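Local structure of diguanylate cyclase (Pseudomonas aeruginosa, 5M3C) at residues Q299-E304 with A329-G334; T384-G389 with Q406-V411. The protein pairs a GGDEF domain with an EAL domain, each holding a calcium ion in the model, the first together with guanosine-5'-triphosphate. One frame throughout, in Å; residues are numbered along the deposited sequence.

Interaction 1. Residues Q299-E304 with A329-G334; sequences QLEITE and AIDDFG. With CA (calcium ion), chain H.
Glu301 and Asp331 illustrate how neighbouring parallel strands can present one metal site. Each gives the calcium ion a single carboxylate oxygen: Glu301 OE1 lies 2.1 Å from it and Asp331 OD2 2.4 Å. The two carboxylate planes are turned 70° apart, and Glu210 and Asn269 supply the ion's other protein ligands. Glu301 OE2 turns from the metal to a salt bridge with Lys352, a second-shell contact that would steady the carboxylate's rotation.

The backbone bonds fix the register beneath the site. Ala329 N donates to Leu300 O (3.1 Å), Ile302 N to Ala329 O (2.8 Å) and Asp331 N to Ile302 O (2.8 Å). Glu301, Ala329, Thr303 and Asp331 therefore share one face of the sheet, and Ile302 and Ile330 the other. Beyond Thr303 a helix begins, yet the pairing continues, Glu304 N reaching Asp331 O at 2.9 Å.

Glu304 carries the far end of the contact. With CG anti to the backbone N (chi1 -174°), the extended chain carries its carboxylate to Gly334, beyond the corner at Asp332. There Gly334 N bonds to OE2 at 3.0 Å from above the carboxylate plane, and OE1 meets CD1 and CE1 of Phe333 obliquely.

Apolar contacts lie on both faces. On the Ile302 and Ile330 face, Ile330 CG1 lies 4.0 Å from Glu304 CB and its CD1 comes up to Glu304 CA; on the other, the Ala329 methyl sits beside Glu301 CG. Metal ligands raised on adjacent strands, followed by the Asp-Asp-Phe-Gly turn, are characteristic of the EAL-domain barrel and its metal centre.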
loop_
_atom_site.group_PDB
_atom_site.type_symbol
_atom_site.label_atom_id
_atom_site.label_comp_id
_atom_site.label_asym_id
_atom_site.label_seq_id
_atom_site.Cartn_x
_atom_site.Cartn_y
_atom_site.Cartn_z
ATOM N N GLN B 299 1.474 -26.922 5.746
ATOM C CA GLN B 299 0.893 -25.744 5.104
ATOM C C GLN B 299 1.390 -24.453 5.750
ATOM O O GLN B 299 1.382 -24.312 6.978
ATOM C CB GLN B 299 -0.636 -25.794 5.168
ATOM C CG GLN B 299 -1.317 -24.505 4.735
ATOM C CD GLN B 299 -2.831 -24.615 4.734
ATOM O OE1 GLN B 299 -3.391 -25.565 4.189
ATOM N NE2 GLN B 299 -3.501 -23.639 5.339
ATOM N N LEU B 300 1.816 -23.510 4.914
ATOM C CA LEU B 300 2.296 -22.215 5.390
ATOM C C LEU B 300 1.270 -21.122 5.124
ATOM O O LEU B 300 0.981 -20.799 3.971
ATOM C CB LEU B 300 3.618 -21.852 4.715
ATOM C CG LEU B 300 4.770 -22.819 4.978
ATOM C CD1 LEU B 300 5.963 -22.468 4.105
ATOM C CD2 LEU B 300 5.155 -22.817 6.450
ATOM N N GLU B 301 0.724 -20.557 6.197
ATOM C CA GLU B 301 -0.261 -19.487 6.084
ATOM C C GLU B 301 0.446 -18.142 6.053
ATOM O O GLU B 301 1.340 -17.891 6.853
ATOM C CB GLU B 301 -1.239 -19.526 7.263
ATOM C CG GLU B 301 -2.170 -20.730 7.272
ATOM C CD GLU B 301 -3.109 -20.734 8.465
ATOM O OE1 GLU B 301 -3.108 -19.747 9.231
ATOM O OE2 GLU B 301 -3.849 -21.724 8.639
ATOM N N ILE B 302 0.045 -17.276 5.129
ATOM C CA ILE B 302 0.641 -15.949 5.035
ATOM C C ILE B 302 -0.450 -14.888 4.987
ATOM O O ILE B 302 -1.406 -15.006 4.227
ATOM C CB ILE B 302 1.545 -15.822 3.795
ATOM C CG1 ILE B 302 2.388 -17.091 3.632
ATOM C CG2 ILE B 302 2.430 -14.590 3.912
ATOM C CD1 ILE B 302 3.443 -17.004 2.550
ATOM N N THR B 303 -0.299 -13.853 5.805
ATOM C CA THR B 303 -1.325 -12.824 5.933
ATOM C C THR B 303 -1.472 -12.014 4.644
ATOM O O THR B 303 -0.479 -11.610 4.034
ATOM C CB THR B 303 -1.029 -11.883 7.122
ATOM O OG1 THR B 303 -2.108 -10.956 7.289
ATOM C CG2 THR B 303 0.268 -11.115 6.910
ATOM N N GLU B 304 -2.719 -11.791 4.235
ATOM C CA GLU B 304 -3.020 -11.023 3.027
ATOM C C GLU B 304 -2.279 -9.691 3.020
ATOM O O GLU B 304 -1.498 -9.403 2.107
ATOM C CB GLU B 304 -4.528 -10.777 2.921
ATOM C CG GLU B 304 -4.968 -10.113 1.626
ATOM C CD GLU B 304 -6.436 -9.724 1.637
ATOM O OE1 GLU B 304 -7.060 -9.723 0.556
ATOM O OE2 GLU B 304 -6.969 -9.418 2.725
ATOM N N ALA B 329 -1.265 -20.786 1.883
ATOM C CA ALA B 329 -2.584 -20.257 2.199
ATOM C C ALA B 329 -2.528 -18.762 2.464
ATOM O O ALA B 329 -1.579 -18.258 3.065
ATOM C CB ALA B 329 -3.162 -20.976 3.409
ATOM N N ILE B 330 -3.555 -18.058 2.008
ATOM C CA ILE B 330 -3.691 -16.644 2.290
ATOM C C ILE B 330 -4.600 -16.474 3.509
ATOM O O ILE B 330 -5.748 -16.934 3.525
ATOM C CB ILE B 330 -4.235 -15.879 1.067
ATOM C CG1 ILE B 330 -4.120 -14.370 1.275
ATOM C CG2 ILE B 330 -5.674 -16.263 0.779
ATOM C CD1 ILE B 330 -2.718 -13.847 1.072
ATOM N N ASP B 331 -4.060 -15.822 4.534
ATOM C CA ASP B 331 -4.730 -15.686 5.819
ATOM C C ASP B 331 -5.380 -14.311 5.936
ATOM O O ASP B 331 -4.943 -13.356 5.292
ATOM C CB ASP B 331 -3.714 -15.877 6.948
ATOM C CG ASP B 331 -4.348 -16.371 8.237
ATOM O OD1 ASP B 331 -5.581 -16.572 8.275
ATOM O OD2 ASP B 331 -3.601 -16.566 9.218
ATOM N N ASP B 332 -6.421 -14.224 6.760
ATOM C CA ASP B 332 -7.141 -12.971 6.987
ATOM C C ASP B 332 -7.515 -12.300 5.669
ATOM O O ASP B 332 -7.087 -11.176 5.399
ATOM C CB ASP B 332 -6.285 -12.010 7.817
ATOM C CG ASP B 332 -5.679 -12.669 9.040
ATOM O OD1 ASP B 332 -6.411 -13.369 9.767
ATOM O OD2 ASP B 332 -4.471 -12.476 9.278
ATOM N N PHE B 333 -8.320 -12.980 4.854
ATOM C CA PHE B 333 -8.607 -12.492 3.506
ATOM C C PHE B 333 -9.878 -11.654 3.411
ATOM O O PHE B 333 -10.913 -12.009 3.975
ATOM C CB PHE B 333 -8.705 -13.660 2.526
ATOM C CG PHE B 333 -8.811 -13.232 1.093
ATOM C CD1 PHE B 333 -7.681 -12.865 0.382
ATOM C CD2 PHE B 333 -10.040 -13.185 0.456
ATOM C CE1 PHE B 333 -7.773 -12.467 -0.937
ATOM C CE2 PHE B 333 -10.139 -12.789 -0.864
ATOM C CZ PHE B 333 -9.003 -12.428 -1.562
ATOM N N GLY B 334 -9.785 -10.540 2.688
ATOM C CA GLY B 334 -10.956 -9.736 2.346
ATOM C C GLY B 334 -11.098 -8.426 3.102
ATOM O O GLY B 334 -11.950 -7.605 2.763
HETATM CA CA CA H . -3.677 -18.394 10.777
#

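Interaction 2. Residues T384-G389 with Q406-V411; sequences TVIAEG and QIQGFV
A chi1 of -180° swings Ile386 CG1 away from its amide nitrogen, and the branch continues extended, while Gln406 sets CG opposite its carbonyl carbon (chi1 -66°) and runs on extended; together these torsions lay the isoleucine branch obliquely across the glutamine. Ile386 CG1 packs 3.6 Å from Gln406 CB, and CD1 reaches the amide oxygen OE1 at 3.5 Å.

Two weak backbone hydrogen bonds flank the bridge of Ile386 with Gln406: Gln406 N to Val385 O at 3.5 Å, and Ala387 N to Gln406 O at 3.3 Å. Farther along, Ala387 CB touches Ile407 CG1 at 3.8 Å, a small apolar patch covered by Leu399 of helix 393-401.

Gln408 places CB against Ala387 O but sends its extended chain beyond the pair: NE2 bonds to Glu210 and Gln196, and OE1 to Lys352, which should fix the amide's rotation. Beyond the strands the two chains lie close at a pair of glycines, Gly389 CA 4.3 Å from Gly409 CA, and the backbone of Gly409 is one in which a side chain would be jammed against the preceding carbonyl oxygen. Pairing strand 384-387 with strand 406-417, the two ends of the strand order, is the seam that closes an EAL-type beta/alpha barrel.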
loop_
_atom_site.group_PDB
_atom_site.type_symbol
_atom_site.label_atom_id
_atom_site.label_comp_id
_atom_site.label_asym_id
_atom_site.label_seq_id
_atom_site.Cartn_x
_atom_site.Cartn_y
_atom_site.Cartn_z
ATOM N N THR B 384 -9.139 -23.631 -2.278
ATOM C CA THR B 384 -9.846 -24.200 -1.139
ATOM C C THR B 384 -10.182 -23.089 -0.153
ATOM O O THR B 384 -9.331 -22.654 0.622
ATOM C CB THR B 384 -9.010 -25.280 -0.426
ATOM O OG1 THR B 384 -8.666 -26.318 -1.354
ATOM N N VAL B 385 -11.421 -22.615 -0.203
ATOM C CA VAL B 385 -11.874 -21.578 0.717
ATOM C C VAL B 385 -12.197 -22.186 2.082
ATOM O O VAL B 385 -12.771 -23.273 2.167
ATOM C CB VAL B 385 -13.104 -20.819 0.169
ATOM C CG1 VAL B 385 -14.217 -21.786 -0.217
ATOM C CG2 VAL B 385 -13.602 -19.803 1.188
ATOM N N ILE B 386 -11.816 -21.486 3.146
ATOM C CA ILE B 386 -12.069 -21.957 4.503
ATOM C C ILE B 386 -12.418 -20.801 5.433
ATOM O O ILE B 386 -11.711 -19.794 5.492
ATOM C CB ILE B 386 -10.858 -22.721 5.078
ATOM C CG1 ILE B 386 -11.160 -23.202 6.501
ATOM C CG2 ILE B 386 -9.613 -21.846 5.069
ATOM C CD1 ILE B 386 -10.108 -24.127 7.072
ATOM N N ALA B 387 -13.523 -20.954 6.154
ATOM C CA ALA B 387 -13.959 -19.964 7.126
ATOM C C ALA B 387 -13.099 -20.070 8.376
ATOM O O ALA B 387 -12.744 -21.173 8.795
ATOM C CB ALA B 387 -15.423 -20.189 7.471
ATOM N N GLU B 388 -12.757 -18.933 8.971
ATOM C CA GLU B 388 -11.972 -18.937 10.203
ATOM C C GLU B 388 -12.689 -18.180 11.314
ATOM O O GLU B 388 -13.343 -17.165 11.070
ATOM C CB GLU B 388 -10.580 -18.340 9.964
ATOM C CG GLU B 388 -10.471 -16.848 10.244
ATOM C CD GLU B 388 -9.119 -16.274 9.854
ATOM O OE1 GLU B 388 -8.357 -16.964 9.139
ATOM O OE2 GLU B 388 -8.819 -15.131 10.261
ATOM N N GLY B 389 -12.558 -18.686 12.538
ATOM C CA GLY B 389 -13.177 -18.059 13.699
ATOM C C GLY B 389 -14.672 -18.297 13.741
ATOM O O GLY B 389 -15.455 -17.365 13.930
ATOM N N GLN B 406 -14.763 -25.517 3.878
ATOM C CA GLN B 406 -14.203 -25.905 5.168
ATOM C C GLN B 406 -14.535 -24.891 6.248
ATOM O O GLN B 406 -15.162 -23.868 5.982
ATOM C CB GLN B 406 -12.691 -26.071 5.059
ATOM C CG GLN B 406 -12.275 -27.222 4.163
ATOM C CD GLN B 406 -10.776 -27.296 3.979
ATOM O OE1 GLN B 406 -10.023 -26.572 4.631
ATOM N NE2 GLN B 406 -10.331 -28.170 3.084
ATOM N N ILE B 407 -14.109 -25.187 7.472
ATOM C CA ILE B 407 -14.442 -24.354 8.615
ATOM C C ILE B 407 -13.460 -24.555 9.768
ATOM O O ILE B 407 -12.827 -25.613 9.894
ATOM C CB ILE B 407 -15.877 -24.639 9.103
ATOM C CG1 ILE B 407 -16.607 -23.323 9.354
ATOM C CG2 ILE B 407 -15.868 -25.529 10.343
ATOM C CD1 ILE B 407 -18.021 -23.491 9.866
ATOM N N GLN B 408 -13.351 -23.527 10.607
ATOM C CA GLN B 408 -12.426 -23.530 11.733
ATOM C C GLN B 408 -12.883 -22.553 12.816
ATOM O O GLN B 408 -13.233 -21.405 12.524
ATOM C CB GLN B 408 -11.025 -23.154 11.250
ATOM C CG GLN B 408 -9.990 -23.045 12.357
ATOM C CD GLN B 408 -8.592 -22.776 11.831
ATOM O OE1 GLN B 408 -8.375 -22.685 10.621
ATOM N NE2 GLN B 408 -7.633 -22.651 12.742
ATOM N N GLY B 409 -12.884 -23.011 14.067
ATOM C CA GLY B 409 -13.238 -22.144 15.189
ATOM C C GLY B 409 -13.769 -22.849 16.425
ATOM O O GLY B 409 -13.842 -24.080 16.483
ATOM N N PHE B 410 -14.152 -22.042 17.413
ATOM C CA PHE B 410 -14.649 -22.541 18.691
ATOM C C PHE B 410 -15.818 -23.509 18.514
ATOM O O PHE B 410 -15.907 -24.515 19.220
ATOM C CB PHE B 410 -15.077 -21.374 19.587
ATOM N N VAL B 411 -16.711 -23.204 17.574
ATOM C CA VAL B 411 -17.843 -24.085 17.292
ATOM C C VAL B 411 -17.349 -25.518 17.121
ATOM O O VAL B 411 -18.028 -26.468 17.511
ATOM C CB VAL B 411 -18.610 -23.660 16.023
ATOM C CG1 VAL B 411 -17.745 -23.848 14.783
ATOM C CG2 VAL B 411 -19.905 -24.452 15.893
#

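Both contacts belong to the eight-stranded sheet of the EAL domain and come in series, interaction 1 closing before interaction 2 opens. Their centres lie 13 Å apart, separated in the sheet by strand 350-353, which stands next to strand 327-333 on one side and strand 384-387 on the other. Lys352 of that strand is shared by both contacts. The carboxylate of Glu388 comes close to those of Asp331 and Asp332, like charges gathered near the calcium ion, with the Glu388 side chain about 5 Å from it. Barrel closure at 384-389 with 406-411 thus brings second-shell groups up to the metal site.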